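Local coordinates for protein CrmK (Actinoalloteichus sp. WH1-2216-6, PDB 5I1W) that probably oxidises the primary alcohol of a bipyridine intermediate in caerulomycin biosynthesis, as an oxygen-dependent oxidoreductase carrying covalently bound FAD, at residues Y38-V43 against S82-V87; V338-K343 against F403-W408; I378-R383 against S399-Y404. One frame throughout, in Å; residues are numbered along the deposited sequence.

Contact 1: Y38-V43 against S82-V87; sequences YSTAQV and SSMSHV
Tyr38 and Ser83, whose side chains touch, both hydrogen-bond through their hydroxyls to one polar atom, OD1 of Asn114 of the second subunit, so the contact lies at the dimer interface. Beside that shared acceptor the two side chains meet, with Ser83 CB 3.7 Å from Tyr38 CE1, approaching the ring at a slant. Tyr38 OH is also bonded to Arg4.

Met84 contributes more to the contact than any other residue. Its CG rests 3.7 Å from Tyr38 O, and a bend at the last torsion (chi3 72°) swings the methyl along the start of the helix, where CE lies 4.0 Å from Thr40 N. On the way SD passes Val43 CG2 at 4.1 Å, the two side chains crossing at a slant. A flexible thioether is thus fitted against a helix start that is held from within. The Gln42 side chain reaches to Tyr38, where OE1 accepts from the backbone N at 2.8 Å, with the donor tilted from the amide plane, while Ser39, the N-cap residue, offers OG to Gln42 N in a weak capping bond.

The contact fastens the beginning of helix 40-52 to the loop joining strands 77-80 and 87-90 in the FAD-binding domain. Strand 196-202 packs against Thr40, Val43 and Met84 alike, and Thr40 OG1 is hydrogen-bonded to Glu156 and to Arg199 of that strand.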
loop_
_atom_site.group_PDB
_atom_site.type_symbol
_atom_site.label_atom_id
_atom_site.label_comp_id
_atom_site.label_asym_id
_atom_site.label_seq_id
_atom_site.Cartn_x
_atom_site.Cartn_y
_atom_site.Cartn_z
ATOM N N TYR A 38 -15.244 10.435 -14.989
ATOM C CA TYR A 38 -15.961 10.145 -13.742
ATOM C C TYR A 38 -17.160 9.254 -13.943
ATOM O O TYR A 38 -17.643 8.712 -12.998
ATOM C CB TYR A 38 -16.403 11.428 -13.058
ATOM C CG TYR A 38 -15.222 12.245 -12.660
ATOM C CD1 TYR A 38 -14.448 11.874 -11.565
ATOM C CD2 TYR A 38 -14.835 13.351 -13.397
ATOM C CE1 TYR A 38 -13.331 12.598 -11.191
ATOM C CE2 TYR A 38 -13.726 14.093 -13.039
ATOM C CZ TYR A 38 -12.971 13.707 -11.935
ATOM O OH TYR A 38 -11.851 14.420 -11.583
ATOM N N SER A 39 -17.610 9.069 -15.185
ATOM C CA SER A 39 -18.774 8.284 -15.443
ATOM C C SER A 39 -18.639 7.625 -16.794
ATOM O O SER A 39 -17.823 8.033 -17.632
ATOM C CB SER A 39 -19.982 9.202 -15.458
ATOM O OG SER A 39 -19.931 10.082 -16.570
ATOM N N THR A 40 -19.473 6.627 -17.028
ATOM C CA THR A 40 -19.487 5.935 -18.301
ATOM C C THR A 40 -19.701 6.871 -19.514
ATOM O O THR A 40 -19.052 6.689 -20.526
ATOM C CB THR A 40 -20.552 4.835 -18.285
ATOM O OG1 THR A 40 -20.205 3.868 -17.291
ATOM C CG2 THR A 40 -20.639 4.142 -19.639
ATOM N N ALA A 41 -20.606 7.851 -19.370
ATOM C CA ALA A 41 -20.915 8.820 -20.402
ATOM C C ALA A 41 -19.676 9.656 -20.706
ATOM O O ALA A 41 -19.438 10.021 -21.844
ATOM C CB ALA A 41 -22.084 9.718 -19.965
ATOM N N GLN A 42 -18.841 9.934 -19.721
ATOM C CA GLN A 42 -17.596 10.610 -20.055
ATOM C C GLN A 42 -16.574 9.743 -20.769
ATOM O O GLN A 42 -15.806 10.267 -21.585
ATOM C CB GLN A 42 -17.012 11.274 -18.829
ATOM C CG GLN A 42 -17.988 12.299 -18.260
ATOM C CD GLN A 42 -17.441 12.942 -17.012
ATOM O OE1 GLN A 42 -16.413 12.531 -16.475
ATOM N NE2 GLN A 42 -18.107 13.970 -16.561
ATOM N N VAL A 43 -16.562 8.427 -20.519
ATOM C CA VAL A 43 -15.745 7.513 -21.317
ATOM C C VAL A 43 -16.250 7.519 -22.757
ATOM O O VAL A 43 -15.483 7.676 -23.693
ATOM C CB VAL A 43 -15.743 6.093 -20.733
ATOM C CG1 VAL A 43 -14.856 5.150 -21.520
ATOM C CG2 VAL A 43 -15.264 6.155 -19.311
ATOM N N SER A 82 -8.495 5.879 -13.077
ATOM C CA SER A 82 -8.196 5.825 -11.636
ATOM C C SER A 82 -9.209 6.556 -10.804
ATOM O O SER A 82 -9.322 6.297 -9.645
ATOM C CB SER A 82 -6.789 6.375 -11.341
ATOM O OG SER A 82 -6.735 7.754 -11.669
ATOM N N SER A 83 -9.961 7.470 -11.375
ATOM C CA SER A 83 -11.059 8.104 -10.622
ATOM C C SER A 83 -12.420 7.408 -10.740
ATOM O O SER A 83 -13.412 7.919 -10.270
ATOM C CB SER A 83 -11.218 9.551 -11.069
ATOM O OG SER A 83 -10.013 10.273 -10.859
ATOM N N MET A 84 -12.491 6.264 -11.387
ATOM C CA MET A 84 -13.716 5.448 -11.317
ATOM C C MET A 84 -13.346 4.192 -10.563
ATOM O O MET A 84 -12.880 3.216 -11.154
ATOM C CB MET A 84 -14.213 5.125 -12.713
ATOM C CG MET A 84 -14.895 6.293 -13.398
ATOM S SD MET A 84 -15.091 6.016 -15.177
ATOM C CE MET A 84 -16.390 4.756 -15.221
ATOM N N SER A 85 -13.505 4.245 -9.247
ATOM C CA SER A 85 -13.053 3.177 -8.349
ATOM C C SER A 85 -14.130 2.694 -7.365
ATOM O O SER A 85 -13.829 2.034 -6.370
ATOM C CB SER A 85 -11.859 3.674 -7.540
ATOM O OG SER A 85 -12.265 4.753 -6.702
ATOM N N HIS A 86 -15.381 3.028 -7.603
ATOM C CA HIS A 86 -16.431 2.542 -6.745
ATOM C C HIS A 86 -16.481 0.982 -6.722
ATOM O O HIS A 86 -16.242 0.292 -7.756
ATOM C CB HIS A 86 -17.769 3.126 -7.215
ATOM C CG HIS A 86 -18.958 2.512 -6.547
ATOM N ND1 HIS A 86 -19.391 2.902 -5.294
ATOM C CD2 HIS A 86 -19.786 1.513 -6.938
ATOM C CE1 HIS A 86 -20.452 2.191 -4.953
ATOM N NE2 HIS A 86 -20.703 1.327 -5.925
ATOM N N VAL A 87 -16.765 0.449 -5.533
ATOM C CA VAL A 87 -17.008 -0.954 -5.292
ATOM C C VAL A 87 -18.235 -0.992 -4.389
ATOM O O VAL A 87 -18.230 -0.339 -3.389
ATOM C CB VAL A 87 -15.835 -1.619 -4.530
ATOM C CG1 VAL A 87 -16.105 -3.090 -4.366
ATOM C CG2 VAL A 87 -14.509 -1.417 -5.258
#

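Contact 2: V338-K343 against F403-W408; sequences VRRKVK and FYMVAW. With 67L (6-(hydroxymethyl)[2,2'-bipyridin]-4-ol), chain F.
Arg339 and Trp408 exchange a pair of backbone hydrogen bonds, Arg339 N to Trp408 O at 2.8 Å and Trp408 N to Arg339 O at 2.9 Å. Lys341 with Val406 and Lys343 with Tyr404 repeat the exchange, making six bonds in all. Beyond the backbone, Asp414 takes Arg339 NH2 in a salt bridge with one oxygen and Trp408 NE1 in a hydrogen bond with the other, while Lys341 and Lys343 both send their amino groups to Asp451.

Strands 339-343 and 403-408 are antiparallel neighbours, 171° apart in direction, in the large sheet that forms the substrate domain of berberine bridge enzyme-like flavoproteins. Helix 414-428 packs on the side bearing Lys341, Lys343, Tyr404 and Val406; the other side carries Arg340, Val342 and Met405, of which Val342 and Met405, with Phe403, meet the ligand.

Trp408 takes the cramped first torsion (chi1 67°), which lays the indole back over its partner strand: Arg339 CB sits 3.9 Å from the centroid of the five-membered ring in a CH-pi contact. On the pocket side Val342 CG1 touches both Phe403 CZ and Met405 SD at 3.9 Å. Phe403 CZ lies 3.1 Å from the ligand's NAL, and the hydroxymethyl carbon CAN sits over one face of the Phe403 ring, offset toward its rim. A bend at chi3 brings Met405 CE within 3.1 Å of the ligand oxygen OAM. Further along, Arg340 NE forms a salt bridge with Asp23, and the guanidinium carries Val338 CG1 over the centre of one face.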
loop_
_atom_site.group_PDB
_atom_site.type_symbol
_atom_site.label_atom_id
_atom_site.label_comp_id
_atom_site.label_asym_id
_atom_site.label_seq_id
_atom_site.Cartn_x
_atom_site.Cartn_y
_atom_site.Cartn_z
ATOM N N VAL A 338 10.588 2.221 -10.620
ATOM C CA VAL A 338 11.290 0.957 -10.859
ATOM C C VAL A 338 11.102 0.584 -12.305
ATOM O O VAL A 338 9.960 0.662 -12.799
ATOM C CB VAL A 338 10.806 -0.174 -9.922
ATOM C CG1 VAL A 338 11.509 -1.483 -10.253
ATOM C CG2 VAL A 338 11.095 0.211 -8.457
ATOM N N ARG A 339 12.218 0.233 -12.954
ATOM C CA ARG A 339 12.282 -0.288 -14.336
ATOM C C ARG A 339 12.198 -1.829 -14.242
ATOM O O ARG A 339 12.856 -2.427 -13.414
ATOM C CB ARG A 339 13.615 0.135 -15.008
ATOM C CG ARG A 339 13.828 1.635 -14.989
ATOM C CD ARG A 339 15.178 2.109 -15.501
ATOM N NE ARG A 339 15.279 1.974 -16.953
ATOM C CZ ARG A 339 14.804 2.837 -17.853
ATOM N NH1 ARG A 339 14.199 3.974 -17.496
ATOM N NH2 ARG A 339 14.962 2.551 -19.133
ATOM N N ARG A 340 11.401 -2.466 -15.096
ATOM C CA ARG A 340 11.110 -3.897 -14.944
ATOM C C ARG A 340 11.127 -4.642 -16.243
ATOM O O ARG A 340 10.939 -4.062 -17.298
ATOM C CB ARG A 340 9.713 -4.110 -14.412
ATOM C CG ARG A 340 9.540 -3.761 -12.981
ATOM C CD ARG A 340 8.070 -3.816 -12.595
ATOM N NE ARG A 340 7.829 -2.897 -11.481
ATOM C CZ ARG A 340 8.176 -3.128 -10.221
ATOM N NH1 ARG A 340 8.798 -4.259 -9.864
ATOM N NH2 ARG A 340 7.905 -2.211 -9.299
ATOM N N LYS A 341 11.357 -5.949 -16.141
ATOM C CA LYS A 341 11.079 -6.865 -17.207
ATOM C C LYS A 341 10.525 -8.140 -16.539
ATOM O O LYS A 341 11.084 -8.608 -15.564
ATOM C CB LYS A 341 12.358 -7.100 -18.012
ATOM C CG LYS A 341 12.261 -8.126 -19.125
ATOM C CD LYS A 341 11.508 -7.611 -20.352
ATOM C CE LYS A 341 11.510 -8.646 -21.481
ATOM N NZ LYS A 341 10.292 -8.517 -22.346
ATOM N N VAL A 342 9.401 -8.653 -17.027
ATOM C CA VAL A 342 8.822 -9.901 -16.520
ATOM C C VAL A 342 8.724 -10.913 -17.607
ATOM O O VAL A 342 8.743 -10.534 -18.779
ATOM C CB VAL A 342 7.436 -9.697 -15.945
ATOM C CG1 VAL A 342 7.507 -8.692 -14.834
ATOM C CG2 VAL A 342 6.475 -9.215 -17.024
ATOM N N LYS A 343 8.673 -12.207 -17.235
ATOM C CA LYS A 343 8.396 -13.306 -18.184
ATOM C C LYS A 343 7.554 -14.338 -17.496
ATOM O O LYS A 343 7.390 -14.316 -16.281
ATOM C CB LYS A 343 9.682 -13.961 -18.733
ATOM C CG LYS A 343 10.572 -13.007 -19.505
ATOM C CD LYS A 343 11.817 -13.661 -20.031
ATOM C CE LYS A 343 12.455 -12.746 -21.044
ATOM N NZ LYS A 343 12.131 -13.122 -22.471
ATOM N N PHE A 403 7.252 -17.496 -13.072
ATOM C CA PHE A 403 7.304 -16.084 -13.291
ATOM C C PHE A 403 8.790 -15.684 -13.184
ATOM O O PHE A 403 9.553 -16.221 -12.370
ATOM C CB PHE A 403 6.427 -15.447 -12.239
ATOM C CG PHE A 403 6.478 -13.974 -12.211
ATOM C CD1 PHE A 403 5.813 -13.229 -13.171
ATOM C CD2 PHE A 403 7.127 -13.317 -11.179
ATOM C CE1 PHE A 403 5.841 -11.837 -13.118
ATOM C CE2 PHE A 403 7.169 -11.940 -11.124
ATOM C CZ PHE A 403 6.518 -11.201 -12.078
ATOM N N TYR A 404 9.237 -14.846 -14.099
ATOM C CA TYR A 404 10.635 -14.379 -14.078
ATOM C C TYR A 404 10.548 -12.885 -14.022
ATOM O O TYR A 404 9.625 -12.274 -14.624
ATOM C CB TYR A 404 11.347 -14.744 -15.316
ATOM C CG TYR A 404 11.465 -16.199 -15.605
ATOM C CD1 TYR A 404 10.348 -16.990 -15.911
ATOM C CD2 TYR A 404 12.726 -16.791 -15.616
ATOM C CE1 TYR A 404 10.486 -18.327 -16.192
ATOM C CE2 TYR A 404 12.856 -18.116 -15.907
ATOM C CZ TYR A 404 11.753 -18.870 -16.179
ATOM O OH TYR A 404 11.966 -20.177 -16.426
ATOM N N MET A 405 11.453 -12.286 -13.269
ATOM C CA MET A 405 11.465 -10.831 -13.097
ATOM C C MET A 405 12.835 -10.300 -12.729
ATOM O O MET A 405 13.520 -10.898 -11.921
ATOM C CB MET A 405 10.472 -10.346 -12.043
ATOM C CG MET A 405 10.540 -8.827 -11.886
ATOM S SD MET A 405 9.075 -7.955 -11.319
ATOM C CE MET A 405 9.114 -8.258 -9.555
ATOM N N VAL A 406 13.185 -9.172 -13.346
ATOM C CA VAL A 406 14.250 -8.275 -12.889
ATOM C C VAL A 406 13.674 -6.873 -12.765
ATOM O O VAL A 406 12.863 -6.446 -13.562
ATOM C CB VAL A 406 15.476 -8.271 -13.804
ATOM C CG1 VAL A 406 16.226 -9.553 -13.635
ATOM C CG2 VAL A 406 15.094 -8.145 -15.270
ATOM N N ALA A 407 14.085 -6.212 -11.704
ATOM C CA ALA A 407 13.673 -4.865 -11.349
ATOM C C ALA A 407 14.917 -4.093 -11.010
ATOM O O ALA A 407 15.784 -4.604 -10.300
ATOM C CB ALA A 407 12.740 -4.908 -10.157
ATOM N N TRP A 408 15.048 -2.887 -11.533
ATOM C CA TRP A 408 16.229 -2.066 -11.215
ATOM C C TRP A 408 15.831 -0.597 -11.321
ATOM O O TRP A 408 14.675 -0.294 -11.718
ATOM C CB TRP A 408 17.399 -2.414 -12.161
ATOM C CG TRP A 408 17.185 -2.028 -13.648
ATOM C CD1 TRP A 408 17.682 -0.931 -14.296
ATOM C CD2 TRP A 408 16.393 -2.721 -14.605
ATOM N NE1 TRP A 408 17.289 -0.936 -15.606
ATOM C CE2 TRP A 408 16.500 -2.036 -15.819
ATOM C CE3 TRP A 408 15.668 -3.905 -14.574
ATOM C CZ2 TRP A 408 15.847 -2.463 -16.963
ATOM C CZ3 TRP A 408 15.038 -4.322 -15.701
ATOM C CH2 TRP A 408 15.110 -3.600 -16.878
HETATM C CAC 67L F . 4.743 -6.782 -12.528
HETATM C CAB 67L F . 4.459 -6.191 -13.762
HETATM C CAA 67L F . 3.738 -6.879 -14.730
HETATM C CAF 67L F . 3.317 -8.187 -14.453
HETATM N NAE 67L F . 3.628 -8.796 -13.185
HETATM C CAD 67L F . 4.329 -8.092 -12.255
HETATM C CAG 67L F . 4.584 -8.698 -11.032
HETATM N NAL 67L F . 4.021 -9.920 -10.795
HETATM C CAH 67L F . 5.397 -8.087 -10.083
HETATM C CAI 67L F . 5.604 -8.759 -8.902
HETATM O OAM 67L F . 6.401 -8.140 -8.021
HETATM C CAJ 67L F . 5.021 -10.017 -8.646
HETATM C CAK 67L F . 4.208 -10.593 -9.637
HETATM C CAN 67L F . 3.581 -11.846 -9.468
HETATM O OAO 67L F . 2.168 -11.743 -9.757
#

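Contact 3: I378-R383 against S399-Y404; sequences IAYGGR and SLKTFY. With 67L (6-(hydroxymethyl)[2,2'-bipyridin]-4-ol), chain F.
Lys401 runs across one face of the Tyr380 ring, with CE placed 3.6 Å from the ring centroid and close to its normal, a CH-pi contact displaced toward the phenolic rim. The chain bends at chi3 and chi4 just there, and NZ stands over the same face at 4.9 Å from the centroid in a cation-pi interaction. With its CG anti to the backbone N (chi1 -164°), Tyr380 sets its ring beside the Lys401 chain. The ammonium has further partners in the rings of Tyr138 and Tyr446, both FAD-binding residues, and a salt bridge to Asp346, so the buried ammonium has three aromatic rings and a carboxylate as partners, which would probably stabilise its charge.

Ile378 and Lys401 form a hydrogen-bonded antiparallel pair, Ile378 N to Lys401 O at 2.9 Å and Lys401 N to Ile378 O at 3.1 Å. Ile378 also extends CD1 to Phe403 CB, 3.9 Å away. The regular strand stops at Ala379, and Gly381 stays beside Ser399, with positive phi and backbone angles that would jam a CB against the preceding carbonyl.

Ser399 and Leu400 both face Leu347 of strand 339-347 in a classic beta bulge, while helix 237-253 packs on Ala379, Ser399 and Leu400.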
loop_
_atom_site.group_PDB
_atom_site.type_symbol
_atom_site.label_atom_id
_atom_site.label_comp_id
_atom_site.label_asym_id
_atom_site.label_seq_id
_atom_site.Cartn_x
_atom_site.Cartn_y
_atom_site.Cartn_z
ATOM N N ILE A 378 4.834 -20.992 -8.648
ATOM C CA ILE A 378 3.604 -20.605 -7.982
ATOM C C ILE A 378 2.616 -21.754 -8.111
ATOM O O ILE A 378 2.234 -22.146 -9.194
ATOM C CB ILE A 378 3.025 -19.356 -8.636
ATOM C CG1 ILE A 378 4.032 -18.206 -8.583
ATOM C CG2 ILE A 378 1.758 -18.916 -7.945
ATOM C CD1 ILE A 378 4.014 -17.350 -9.825
ATOM N N ALA A 379 2.172 -22.285 -7.007
ATOM C CA ALA A 379 1.183 -23.330 -7.033
ATOM C C ALA A 379 -0.119 -22.778 -7.606
ATOM O O ALA A 379 -0.443 -21.595 -7.421
ATOM C CB ALA A 379 0.942 -23.848 -5.624
ATOM N N TYR A 380 -0.844 -23.680 -8.268
ATOM C CA TYR A 380 -1.986 -23.377 -9.173
ATOM C C TYR A 380 -2.780 -24.681 -9.305
ATOM O O TYR A 380 -2.625 -25.596 -8.492
ATOM C CB TYR A 380 -1.439 -22.934 -10.543
ATOM C CG TYR A 380 -2.398 -22.209 -11.507
ATOM C CD1 TYR A 380 -3.033 -21.008 -11.144
ATOM C CD2 TYR A 380 -2.594 -22.681 -12.819
ATOM C CE1 TYR A 380 -3.883 -20.340 -12.053
ATOM C CE2 TYR A 380 -3.410 -22.017 -13.721
ATOM C CZ TYR A 380 -4.053 -20.856 -13.328
ATOM O OH TYR A 380 -4.817 -20.190 -14.218
ATOM N N GLY A 381 -3.636 -24.788 -10.296
ATOM C CA GLY A 381 -4.458 -25.970 -10.427
ATOM C C GLY A 381 -5.691 -25.870 -9.578
ATOM O O GLY A 381 -6.357 -24.789 -9.519
ATOM N N GLY A 382 -6.037 -27.019 -8.988
ATOM C CA GLY A 382 -7.200 -27.194 -8.116
ATOM C C GLY A 382 -8.473 -26.826 -8.831
ATOM O O GLY A 382 -8.680 -27.235 -9.937
ATOM N N ARG A 383 -9.294 -26.003 -8.213
ATOM C CA ARG A 383 -10.613 -25.670 -8.772
ATOM C C ARG A 383 -10.541 -25.008 -10.151
ATOM O O ARG A 383 -11.503 -25.058 -10.924
ATOM C CB ARG A 383 -11.363 -24.774 -7.815
ATOM C CG ARG A 383 -12.858 -24.671 -8.107
ATOM C CD ARG A 383 -13.673 -25.572 -7.196
ATOM N NE ARG A 383 -15.087 -25.290 -7.374
ATOM C CZ ARG A 383 -15.758 -24.302 -6.771
ATOM N NH1 ARG A 383 -15.160 -23.467 -5.914
ATOM N NH2 ARG A 383 -17.051 -24.154 -7.031
ATOM N N SER A 399 -0.606 -26.897 -13.868
ATOM C CA SER A 399 -0.627 -27.218 -12.449
ATOM C C SER A 399 0.188 -26.202 -11.678
ATOM O O SER A 399 0.136 -26.131 -10.455
ATOM C CB SER A 399 0.036 -28.565 -12.171
ATOM O OG SER A 399 -0.354 -29.582 -13.076
ATOM N N LEU A 400 0.950 -25.402 -12.394
ATOM C CA LEU A 400 1.944 -24.575 -11.773
ATOM C C LEU A 400 2.297 -23.465 -12.765
ATOM O O LEU A 400 2.420 -23.707 -13.944
ATOM C CB LEU A 400 3.081 -25.531 -11.469
ATOM C CG LEU A 400 4.335 -25.281 -10.722
ATOM C CD1 LEU A 400 4.850 -23.979 -11.299
ATOM C CD2 LEU A 400 4.175 -25.292 -9.206
ATOM N N LYS A 401 2.423 -22.238 -12.276
ATOM C CA LYS A 401 2.909 -21.130 -13.039
ATOM C C LYS A 401 4.316 -20.784 -12.624
ATOM O O LYS A 401 4.700 -21.036 -11.498
ATOM C CB LYS A 401 1.997 -19.945 -12.775
ATOM C CG LYS A 401 0.562 -20.276 -13.166
ATOM C CD LYS A 401 -0.416 -19.144 -12.880
ATOM C CE LYS A 401 -1.376 -18.919 -14.045
ATOM N NZ LYS A 401 -0.619 -18.389 -15.203
ATOM N N THR A 402 5.111 -20.257 -13.536
ATOM C CA THR A 402 6.409 -19.711 -13.183
ATOM C C THR A 402 6.522 -18.321 -13.779
ATOM O O THR A 402 5.994 -18.031 -14.844
ATOM C CB THR A 402 7.640 -20.537 -13.656
ATOM O OG1 THR A 402 7.885 -20.332 -15.069
ATOM C CG2 THR A 402 7.477 -22.018 -13.365
ATOM N N PHE A 403 7.252 -17.496 -13.072
ATOM C CA PHE A 403 7.304 -16.084 -13.291
ATOM C C PHE A 403 8.790 -15.684 -13.184
ATOM O O PHE A 403 9.553 -16.221 -12.370
ATOM C CB PHE A 403 6.427 -15.447 -12.239
ATOM C CG PHE A 403 6.478 -13.974 -12.211
ATOM C CD1 PHE A 403 5.813 -13.229 -13.171
ATOM C CD2 PHE A 403 7.127 -13.317 -11.179
ATOM C CE1 PHE A 403 5.841 -11.837 -13.118
ATOM C CE2 PHE A 403 7.169 -11.940 -11.124
ATOM C CZ PHE A 403 6.518 -11.201 -12.078
ATOM N N TYR A 404 9.237 -14.846 -14.099
ATOM C CA TYR A 404 10.635 -14.379 -14.078
ATOM C C TYR A 404 10.548 -12.885 -14.022
ATOM O O TYR A 404 9.625 -12.274 -14.624
ATOM C CB TYR A 404 11.347 -14.744 -15.316
ATOM C CG TYR A 404 11.465 -16.199 -15.605
ATOM C CD1 TYR A 404 10.348 -16.990 -15.911
ATOM C CD2 TYR A 404 12.726 -16.791 -15.616
ATOM C CE1 TYR A 404 10.486 -18.327 -16.192
ATOM C CE2 TYR A 404 12.856 -18.116 -15.907
ATOM C CZ TYR A 404 11.753 -18.870 -16.179
ATOM O OH TYR A 404 11.966 -20.177 -16.426
HETATM C CAC 67L F . 4.743 -6.782 -12.528
HETATM C CAB 67L F . 4.459 -6.191 -13.762
HETATM C CAA 67L F . 3.738 -6.879 -14.730
HETATM C CAF 67L F . 3.317 -8.187 -14.453
HETATM N NAE 67L F . 3.628 -8.796 -13.185
HETATM C CAD 67L F . 4.329 -8.092 -12.255
HETATM C CAG 67L F . 4.584 -8.698 -11.032
HETATM N NAL 67L F . 4.021 -9.920 -10.795
HETATM C CAH 67L F . 5.397 -8.087 -10.083
HETATM C CAI 67L F . 5.604 -8.759 -8.902
HETATM O OAM 67L F . 6.401 -8.140 -8.021
HETATM C CAJ 67L F . 5.021 -10.017 -8.646
HETATM C CAK 67L F . 4.208 -10.593 -9.637
HETATM C CAN 67L F . 3.581 -11.846 -9.468
HETATM O OAO 67L F . 2.168 -11.743 -9.757
#

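How the contacts relate
From the N terminus, contact 1 comes first: within the FAD-binding domain it closes a loop of 38 residues, and it is complete long before the others begin. Contact 2 then opens at 338-343 and closes at 403-408, spanning 59 residues. Contact 3 opens within that span, with a 15-residue loop, and the two close on overlapping parts of strand 400-408, sharing Phe403 and Tyr404. That strand lies between 339-347 and 373-379, so contacts 2 and 3 bind its two neighbours to it in the sheet lining the bipyridine site. Contact 1 is remote, its nearest atoms about 17 Å from contact 2 and about 20 Å from contact 3.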